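Long-range contacts in CD1-2 antigen (Gallus gallus, PDB 3DBX), which probably binds lipids in a hydrophobic groove and presents them at the cell surface, as other members of the CD1 family of MHC class I-like antigen-presenting molecules do: residues P96-G104 / F116-L126; L19-L29 / I77-T88. All blocks are in the same frame, centred on the assembly; numbering follows the deposited sequence. Where two conformers were deposited one is given.

Contact 1 of 2, residues P96-G104 / F116-L126; sequences PRVFQIHTG and FVNIGEGGRDL. With PLM (palmitic acid), chain F.
His-102 and Phe-116 meet as a T-shaped pair on the underside of the MHC class I-like platform: the edge of the Phe-116 ring stands over one face of the imidazole, CE2 near its centre, with centroids 4.8 Å apart and planes at 78°. One face of the Phe-116 ring also lies against Gly-104, whose CA makes a CH-pi contact 3.9 Å from the ring centroid. The ring leans across the strand pair over that glycine, its CG set between the backbone N and the carbonyl carbon (chi1 63°). His-102 NE2 is hydrogen-bonded to Gln-14 on the next strand. Phe-99 has Glu-121 CG over one face and Leu-126 CD2 at its edge.

These rings decorate an antiparallel hairpin of strands 97-107 and 113-121, in which Gln-100/Gly-120, His-102/Asn-118 and Gly-104/Phe-116 are hydrogen-bonded pairs. The surface of the sheet opposite His-102 and Phe-116 carries Phe-99, Ile-101, Thr-103, Val-117 and Ile-119. It faces the groove, where Val-117 CG1 lies 3.8 Å from CD of the bound palmitic acid.

Where the strand ends, Glu-121 bends at chi2 (-79°) and brings its carboxylate to Arg-97, while its OE1 forms a salt bridge with Arg-140. Arg-97 NH1 meets Glu-121 OE2 at 2.5 Å in the guanidinium plane but from above the carboxylate plane, and a water bridges that same OE2 to Val-98 N.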
# COMPACT_ATOMS: atom_id res chain seq x y z
N PRO A 96 11.28 -21.99 6.69
CA PRO A 96 11.40 -20.58 6.26
C PRO A 96 11.09 -19.63 7.40
O PRO A 96 10.35 -19.97 8.33
CB PRO A 96 10.33 -20.43 5.14
CG PRO A 96 9.83 -21.86 4.86
CD PRO A 96 10.07 -22.62 6.13
N ARG A 97 11.70 -18.46 7.33
CA ARG A 97 11.40 -17.36 8.23
C ARG A 97 11.19 -16.13 7.35
O ARG A 97 11.92 -15.93 6.39
CB ARG A 97 12.57 -17.12 9.18
CG ARG A 97 12.62 -18.06 10.35
CD ARG A 97 11.51 -17.80 11.34
NE ARG A 97 11.28 -18.99 12.15
CZ ARG A 97 10.28 -19.13 13.01
NH1 ARG A 97 9.40 -18.16 13.19
NH2 ARG A 97 10.15 -20.26 13.67
N VAL A 98 10.17 -15.33 7.64
CA VAL A 98 10.01 -14.05 6.95
C VAL A 98 10.22 -12.90 7.93
O VAL A 98 9.47 -12.76 8.91
CB VAL A 98 8.62 -13.86 6.29
CG1 VAL A 98 8.62 -12.62 5.38
CG2 VAL A 98 8.20 -15.07 5.50
N PHE A 99 11.21 -12.06 7.64
CA PHE A 99 11.44 -10.85 8.44
C PHE A 99 11.02 -9.62 7.65
O PHE A 99 11.13 -9.62 6.43
CB PHE A 99 12.91 -10.73 8.86
CG PHE A 99 13.35 -11.77 9.88
CD1 PHE A 99 13.33 -11.47 11.24
CD2 PHE A 99 13.78 -13.02 9.47
CE1 PHE A 99 13.71 -12.43 12.18
CE2 PHE A 99 14.19 -13.97 10.39
CZ PHE A 99 14.16 -13.67 11.76
N GLN A 100 10.56 -8.58 8.34
CA GLN A 100 10.13 -7.33 7.70
C GLN A 100 10.63 -6.12 8.49
O GLN A 100 10.74 -6.17 9.73
CB GLN A 100 8.60 -7.28 7.56
CG GLN A 100 8.03 -8.29 6.54
CD GLN A 100 6.57 -8.57 6.72
OE1 GLN A 100 6.22 -9.45 7.47
NE2 GLN A 100 5.71 -7.85 6.01
N ILE A 101 10.96 -5.04 7.77
CA ILE A 101 11.53 -3.83 8.39
C ILE A 101 10.81 -2.59 7.85
O ILE A 101 10.80 -2.35 6.65
CB ILE A 101 13.07 -3.68 8.11
CG1 ILE A 101 13.86 -4.86 8.68
CG2 ILE A 101 13.62 -2.38 8.73
CD1 ILE A 101 14.18 -5.94 7.67
N HIS A 102 10.20 -1.82 8.75
CA HIS A 102 9.50 -0.61 8.35
C HIS A 102 10.15 0.55 9.07
O HIS A 102 10.19 0.59 10.29
CB HIS A 102 8.01 -0.73 8.69
CG HIS A 102 7.21 0.48 8.30
ND1 HIS A 102 6.00 0.78 8.89
CD2 HIS A 102 7.43 1.45 7.38
CE1 HIS A 102 5.52 1.89 8.36
NE2 HIS A 102 6.37 2.33 7.45
N THR A 103 10.67 1.49 8.28
CA THR A 103 11.33 2.68 8.77
C THR A 103 10.61 3.92 8.21
O THR A 103 10.07 3.88 7.09
CB THR A 103 12.80 2.68 8.28
OG1 THR A 103 13.45 1.48 8.72
CG2 THR A 103 13.55 3.87 8.81
N GLY A 104 10.63 5.03 8.95
CA GLY A 104 10.08 6.29 8.48
C GLY A 104 10.75 7.52 9.05
O GLY A 104 11.31 7.48 10.14
N PHE A 116 11.15 6.45 13.08
CA PHE A 116 10.91 5.13 13.68
C PHE A 116 11.59 3.99 12.92
O PHE A 116 11.84 4.10 11.72
CB PHE A 116 9.40 4.85 13.82
CG PHE A 116 8.66 4.78 12.50
CD1 PHE A 116 8.00 5.89 12.00
CD2 PHE A 116 8.60 3.58 11.77
CE1 PHE A 116 7.30 5.81 10.80
CE2 PHE A 116 7.93 3.51 10.58
CZ PHE A 116 7.28 4.64 10.09
N VAL A 117 11.91 2.92 13.64
CA VAL A 117 12.34 1.66 13.04
C VAL A 117 11.61 0.51 13.70
O VAL A 117 11.74 0.29 14.92
CB VAL A 117 13.84 1.38 13.17
CG1 VAL A 117 14.16 0.08 12.42
CG2 VAL A 117 14.67 2.52 12.63
N ASN A 118 10.85 -0.23 12.89
CA ASN A 118 10.12 -1.41 13.35
C ASN A 118 10.54 -2.70 12.64
O ASN A 118 10.59 -2.74 11.42
CB ASN A 118 8.62 -1.20 13.13
CG ASN A 118 8.06 -0.07 13.95
OD1 ASN A 118 8.58 0.26 15.01
ND2 ASN A 118 7.00 0.54 13.47
N ILE A 119 10.80 -3.76 13.41
CA ILE A 119 11.07 -5.09 12.84
C ILE A 119 9.95 -6.08 13.20
O ILE A 119 9.54 -6.15 14.34
CB ILE A 119 12.46 -5.66 13.31
CG1 ILE A 119 13.58 -4.64 13.01
CG2 ILE A 119 12.76 -6.95 12.61
CD1 ILE A 119 14.99 -5.04 13.48
N GLY A 120 9.48 -6.83 12.20
CA GLY A 120 8.55 -7.93 12.43
C GLY A 120 9.11 -9.29 12.00
O GLY A 120 10.02 -9.38 11.17
N GLU A 121 8.54 -10.34 12.58
CA GLU A 121 8.81 -11.70 12.15
C GLU A 121 7.49 -12.44 12.06
O GLU A 121 6.62 -12.30 12.94
CB GLU A 121 9.76 -12.41 13.11
CG GLU A 121 10.17 -13.83 12.72
CD GLU A 121 9.10 -14.87 13.05
OE1 GLU A 121 8.41 -14.72 14.08
OE2 GLU A 121 8.93 -15.83 12.27
N GLY A 122 7.34 -13.24 11.01
CA GLY A 122 6.09 -13.96 10.77
C GLY A 122 4.86 -13.07 10.74
O GLY A 122 3.78 -13.52 11.09
N GLY A 123 5.02 -11.81 10.35
CA GLY A 123 3.87 -10.92 10.16
C GLY A 123 3.29 -10.33 11.44
O GLY A 123 2.16 -9.87 11.45
N ARG A 124 4.06 -10.36 12.52
CA ARG A 124 3.68 -9.73 13.78
C ARG A 124 4.89 -8.92 14.23
O ARG A 124 6.00 -9.23 13.83
CB ARG A 124 3.38 -10.80 14.85
CG ARG A 124 2.25 -11.76 14.48
CD ARG A 124 2.01 -12.84 15.54
NE ARG A 124 3.18 -13.70 15.76
CZ ARG A 124 3.72 -13.96 16.95
NH1 ARG A 124 3.23 -13.41 18.06
NH2 ARG A 124 4.77 -14.77 17.04
N ASP A 125 4.68 -7.92 15.09
CA ASP A 125 5.79 -7.13 15.64
C ASP A 125 6.79 -8.02 16.35
O ASP A 125 6.41 -9.04 16.94
CB ASP A 125 5.30 -6.06 16.61
CG ASP A 125 4.19 -5.19 16.04
OD1 ASP A 125 3.98 -5.21 14.80
OD2 ASP A 125 3.52 -4.50 16.84
N LEU A 126 8.07 -7.63 16.28
CA LEU A 126 9.15 -8.39 16.92
C LEU A 126 10.01 -7.53 17.85
O LEU A 126 10.14 -7.86 19.02
CB LEU A 126 10.01 -9.13 15.89
CG LEU A 126 11.21 -9.94 16.41
CD1 LEU A 126 10.76 -11.09 17.29
CD2 LEU A 126 12.10 -10.44 15.27
C1 PLM F . 26.13 -9.30 11.94
O1 PLM F . 26.05 -9.73 10.76
O2 PLM F . 26.18 -10.13 12.87
C2 PLM F . 26.19 -7.81 12.25
C3 PLM F . 25.57 -6.99 11.11
C4 PLM F . 25.43 -5.51 11.48
C5 PLM F . 24.07 -5.19 12.11
C6 PLM F . 22.97 -4.92 11.08
C7 PLM F . 21.61 -5.41 11.57
C8 PLM F . 20.72 -4.25 12.00
C9 PLM F . 19.26 -4.51 11.63
CA PLM F . 18.42 -3.30 12.00
CB PLM F . 17.33 -3.00 10.98
CC PLM F . 17.76 -1.96 9.95
CD PLM F . 17.30 -0.55 10.32
CE PLM F . 18.13 0.45 9.55
CF PLM F . 17.25 1.50 8.88
CG PLM F . 17.88 1.95 7.56
O HOH W 1 8.43 -16.31 9.51

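Contact 2 of 2, residues L19-L29 / I77-T88. With NAG (2-acetamido-2-deoxy-beta-D-glucopyranose), chain C; PLM (palmitic acid), chain F.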
# COMPACT_ATOMS: atom_id res chain seq x y z
N LEU A 19 12.55 -9.77 4.02
CA LEU A 19 13.64 -10.71 3.90
C LEU A 19 13.01 -12.08 4.12
O LEU A 19 12.65 -12.40 5.24
CB LEU A 19 14.71 -10.43 4.96
CG LEU A 19 15.69 -9.27 4.71
CD1 LEU A 19 14.94 -7.94 4.55
CD2 LEU A 19 16.72 -9.15 5.78
N LEU A 20 12.80 -12.82 3.04
CA LEU A 20 12.25 -14.17 3.08
C LEU A 20 13.39 -15.15 3.03
O LEU A 20 14.06 -15.34 1.99
CB LEU A 20 11.26 -14.43 1.94
CG LEU A 20 10.80 -15.89 1.70
CD1 LEU A 20 10.39 -16.68 2.98
CD2 LEU A 20 9.67 -15.90 0.67
N LEU A 21 13.62 -15.77 4.18
CA LEU A 21 14.72 -16.66 4.38
C LEU A 21 14.22 -18.09 4.15
O LEU A 21 13.79 -18.77 5.08
CB LEU A 21 15.28 -16.44 5.79
CG LEU A 21 16.31 -15.33 6.06
CD1 LEU A 21 16.04 -14.03 5.35
CD2 LEU A 21 16.53 -15.12 7.57
N GLY A 22 14.28 -18.52 2.89
CA GLY A 22 13.85 -19.84 2.44
C GLY A 22 14.50 -21.01 3.12
O GLY A 22 13.86 -21.70 3.90
N ASN A 23 15.76 -21.27 2.78
CA ASN A 23 16.62 -22.24 3.49
C ASN A 23 17.93 -21.56 3.88
O ASN A 23 18.06 -20.33 3.78
CB ASN A 23 16.87 -23.51 2.65
CG ASN A 23 17.29 -23.21 1.21
OD1 ASN A 23 17.81 -22.13 0.92
ND2 ASN A 23 17.07 -24.18 0.31
N VAL A 24 18.90 -22.33 4.34
CA VAL A 24 20.18 -21.76 4.76
C VAL A 24 20.88 -20.92 3.64
O VAL A 24 21.34 -19.81 3.89
CB VAL A 24 21.08 -22.83 5.42
CG1 VAL A 24 21.46 -23.92 4.42
CG2 VAL A 24 22.30 -22.20 6.06
N SER A 25 20.87 -21.45 2.42
CA SER A 25 21.48 -20.81 1.25
C SER A 25 20.56 -19.88 0.45
O SER A 25 20.94 -19.40 -0.63
CB SER A 25 22.08 -21.87 0.31
OG SER A 25 21.32 -23.08 0.32
N SER A 26 19.37 -19.59 0.97
CA SER A 26 18.41 -18.81 0.19
C SER A 26 17.80 -17.59 0.91
O SER A 26 17.20 -17.69 1.98
CB SER A 26 17.31 -19.72 -0.40
OG SER A 26 16.45 -19.00 -1.28
N THR A 27 17.98 -16.42 0.28
CA THR A 27 17.27 -15.22 0.67
C THR A 27 16.58 -14.69 -0.57
O THR A 27 17.19 -14.61 -1.65
CB THR A 27 18.21 -14.11 1.23
OG1 THR A 27 19.17 -14.68 2.12
CG2 THR A 27 17.40 -13.06 1.97
N GLU A 28 15.33 -14.30 -0.40
CA GLU A 28 14.62 -13.56 -1.42
C GLU A 28 14.32 -12.19 -0.83
O GLU A 28 13.81 -12.06 0.28
CB GLU A 28 13.34 -14.30 -1.83
N LEU A 29 14.65 -11.15 -1.56
CA LEU A 29 14.41 -9.82 -1.00
C LEU A 29 13.41 -9.01 -1.79
O LEU A 29 13.35 -9.10 -3.01
CB LEU A 29 15.71 -9.02 -0.89
CG LEU A 29 16.88 -9.47 -0.02
CD1 LEU A 29 18.05 -8.55 -0.33
CD2 LEU A 29 16.54 -9.38 1.45
N ILE A 77 21.52 -3.64 3.76
CA ILE A 77 20.81 -4.90 3.50
C ILE A 77 21.73 -6.11 3.61
O ILE A 77 21.38 -7.12 4.23
CB ILE A 77 19.99 -4.82 2.16
CG1 ILE A 77 18.91 -5.91 2.09
CG2 ILE A 77 20.91 -4.77 0.91
CD1 ILE A 77 18.07 -6.07 3.35
N ARG A 78 22.94 -5.98 3.08
CA ARG A 78 23.93 -7.05 3.13
C ARG A 78 24.26 -7.50 4.57
O ARG A 78 24.37 -8.71 4.84
CB ARG A 78 25.18 -6.65 2.33
CG ARG A 78 24.95 -6.80 0.82
CD ARG A 78 25.77 -5.84 -0.02
NE ARG A 78 25.48 -5.98 -1.45
CZ ARG A 78 24.50 -5.36 -2.11
NH1 ARG A 78 23.68 -4.51 -1.49
NH2 ARG A 78 24.34 -5.57 -3.41
N ASN A 79 24.42 -6.55 5.49
CA ASN A 79 24.58 -6.88 6.91
C ASN A 79 23.28 -7.36 7.55
O ASN A 79 23.28 -8.33 8.30
CB ASN A 79 25.16 -5.72 7.71
CG ASN A 79 26.69 -5.68 7.70
OD1 ASN A 79 27.36 -6.71 7.81
ND2 ASN A 79 27.24 -4.49 7.58
N THR A 80 22.18 -6.67 7.25
CA THR A 80 20.84 -7.06 7.75
C THR A 80 20.44 -8.52 7.43
O THR A 80 19.96 -9.23 8.30
CB THR A 80 19.72 -6.10 7.27
OG1 THR A 80 20.11 -4.75 7.53
CG2 THR A 80 18.42 -6.39 8.00
N ILE A 81 20.63 -8.93 6.18
CA ILE A 81 20.39 -10.31 5.77
C ILE A 81 21.18 -11.28 6.65
O ILE A 81 20.61 -12.22 7.19
CB ILE A 81 20.77 -10.54 4.29
CG1 ILE A 81 19.78 -9.85 3.38
CG2 ILE A 81 20.87 -12.06 3.96
CD1 ILE A 81 20.42 -9.40 2.11
N ARG A 82 22.48 -11.04 6.82
CA ARG A 82 23.29 -11.89 7.67
C ARG A 82 22.90 -11.79 9.15
O ARG A 82 22.91 -12.79 9.85
CB ARG A 82 24.78 -11.62 7.47
CG ARG A 82 25.68 -12.69 8.09
CD ARG A 82 27.10 -12.70 7.51
NE ARG A 82 27.57 -11.34 7.26
CZ ARG A 82 28.11 -10.57 8.20
NH1 ARG A 82 28.25 -11.02 9.45
NH2 ARG A 82 28.52 -9.34 7.88
N PHE A 83 22.54 -10.61 9.61
CA PHE A 83 22.02 -10.46 10.97
C PHE A 83 20.74 -11.27 11.19
O PHE A 83 20.53 -11.82 12.27
CB PHE A 83 21.75 -9.00 11.30
CG PHE A 83 21.29 -8.77 12.71
CD1 PHE A 83 22.18 -8.90 13.78
CD2 PHE A 83 19.97 -8.44 12.98
CE1 PHE A 83 21.76 -8.70 15.09
CE2 PHE A 83 19.53 -8.24 14.29
CZ PHE A 83 20.42 -8.36 15.34
N MET A 84 19.87 -11.32 10.17
CA MET A 84 18.61 -12.08 10.30
C MET A 84 18.83 -13.60 10.25
O MET A 84 18.26 -14.32 11.07
CB MET A 84 17.58 -11.63 9.28
CG MET A 84 17.09 -10.17 9.43
SD MET A 84 16.56 -9.68 11.10
CE MET A 84 16.25 -7.93 10.84
N HIS A 85 19.68 -14.07 9.34
CA HIS A 85 20.11 -15.48 9.33
C HIS A 85 20.74 -15.90 10.66
O HIS A 85 20.54 -17.03 11.11
CB HIS A 85 21.10 -15.78 8.19
CG HIS A 85 20.45 -16.07 6.88
ND1 HIS A 85 19.90 -17.30 6.58
CD2 HIS A 85 20.26 -15.30 5.78
CE1 HIS A 85 19.40 -17.27 5.35
NE2 HIS A 85 19.61 -16.07 4.85
N GLU A 86 21.48 -14.99 11.28
CA GLU A 86 22.17 -15.25 12.55
C GLU A 86 21.23 -15.38 13.75
O GLU A 86 21.47 -16.20 14.64
CB GLU A 86 23.18 -14.14 12.86
CG GLU A 86 24.17 -13.79 11.76
CD GLU A 86 24.82 -14.99 11.11
OE1 GLU A 86 25.67 -15.65 11.75
OE2 GLU A 86 24.48 -15.27 9.93
N MET A 87 20.20 -14.54 13.80
CA MET A 87 19.25 -14.53 14.91
C MET A 87 18.33 -15.75 14.87
O MET A 87 17.94 -16.29 15.91
CB MET A 87 18.43 -13.24 14.93
CG MET A 87 19.24 -11.95 15.19
SD MET A 87 20.02 -11.82 16.82
CE MET A 87 21.66 -12.49 16.52
N THR A 88 17.99 -16.17 13.65
CA THR A 88 17.27 -17.42 13.41
C THR A 88 18.09 -18.57 13.96
O THR A 88 17.58 -19.42 14.68
CB THR A 88 16.98 -17.62 11.91
OG1 THR A 88 16.37 -16.45 11.37
CG2 THR A 88 16.04 -18.78 11.69
C1 NAG C . 17.31 -23.76 -1.06
C2 NAG C . 17.82 -25.11 -1.58
C3 NAG C . 18.01 -25.01 -3.09
C4 NAG C . 16.68 -24.63 -3.73
C5 NAG C . 16.19 -23.28 -3.19
C6 NAG C . 14.83 -22.96 -3.84
C7 NAG C . 19.13 -26.58 -0.09
C8 NAG C . 19.27 -27.95 -0.71
N2 NAG C . 19.06 -25.53 -0.92
O3 NAG C . 18.48 -26.20 -3.67
O4 NAG C . 16.85 -24.63 -5.14
O5 NAG C . 16.14 -23.28 -1.76
O6 NAG C . 13.92 -22.31 -2.99
O7 NAG C . 19.09 -26.47 1.14
C1 PLM F . 26.13 -9.30 11.94
O1 PLM F . 26.05 -9.73 10.76
O2 PLM F . 26.18 -10.13 12.87
C2 PLM F . 26.19 -7.81 12.25
C3 PLM F . 25.57 -6.99 11.11
C4 PLM F . 25.43 -5.51 11.48
C5 PLM F . 24.07 -5.19 12.11
C6 PLM F . 22.97 -4.92 11.08
C7 PLM F . 21.61 -5.41 11.57
C8 PLM F . 20.72 -4.25 12.00
C9 PLM F . 19.26 -4.51 11.63
CA PLM F . 18.42 -3.30 12.00
CB PLM F . 17.33 -3.00 10.98
CC PLM F . 17.76 -1.96 9.95
CD PLM F . 17.30 -0.55 10.32
CE PLM F . 18.13 0.45 9.55
CF PLM F . 17.25 1.50 8.88
CG PLM F . 17.88 1.95 7.56
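Leu-21 CG rests over one face of the His-85 imidazole, 3.8 Å from the ring centroid and offset toward the rim, in a CH-pi contact that ties the sheet floor of the MHC class I-like platform to helix 77-89, one wall of its groove. At the ring's edge, His-85 NE2 and Thr-27 OG1 share a hydrogen bond of 3.1 Å that is fairly straight (163°). One ring is thus held from both limbs of 19-29, by its face at Leu-21 and by its edge at Thr-27.

Toward the N-terminal end of the helix the packing is aliphatic. Ile-81 turns CG2 to Thr-27 and sends CD1 to Leu-29 CD1, 3.5 Å away; CG1, anti to the carbonyl carbon (chi1 -71°), heads for Leu-19 and Leu-29. Leu-29 CD1 abuts Ile-77 CG1 end-on, while Leu-19 lies alongside Ile-77 pointing the other way, and its CD2, 3.8 Å from Met-84 CG, sits across the methionine chain.

In the second shell, Tyr-95 OH hydrogen-bonds His-85 ND1, so both imidazole nitrogens are engaged and the rotation of the ring is fixed. The type I turn from Asn-23 to Ser-26 brings backbone carbonyls close to His-85 CE1 and carries the N-linked glycan on Asn-23. One turn on, toward the C-terminal end, Thr-88 N and OG1 both reach Met-84 O, from opposite faces of its plane, the hydroxyl at 2.9 Å.

In the fold
Contact 2 seats helix 77-89 on the sheet, and contact 1 builds the part of that sheet which follows the helix in the chain. Their centres are 13 Å apart, and the contacts meet where strands 12-21 and 97-107 run side by side: Leu-21 N lies 2.8 Å from Arg-97 O, and Leu-19 N the same distance from Phe-99 O, both probable hydrogen bonds. Phe-99 also packs on the helix, with CD1 3.7 Å from Met-84 SD. The palmitic acid touches both contacts. Its tail runs over Thr-103, Val-117 and Ile-119 of the floor, while Arg-82 NH1 of the helix lies 2.9 Å from its O1, consistent with a lipid-binding groove.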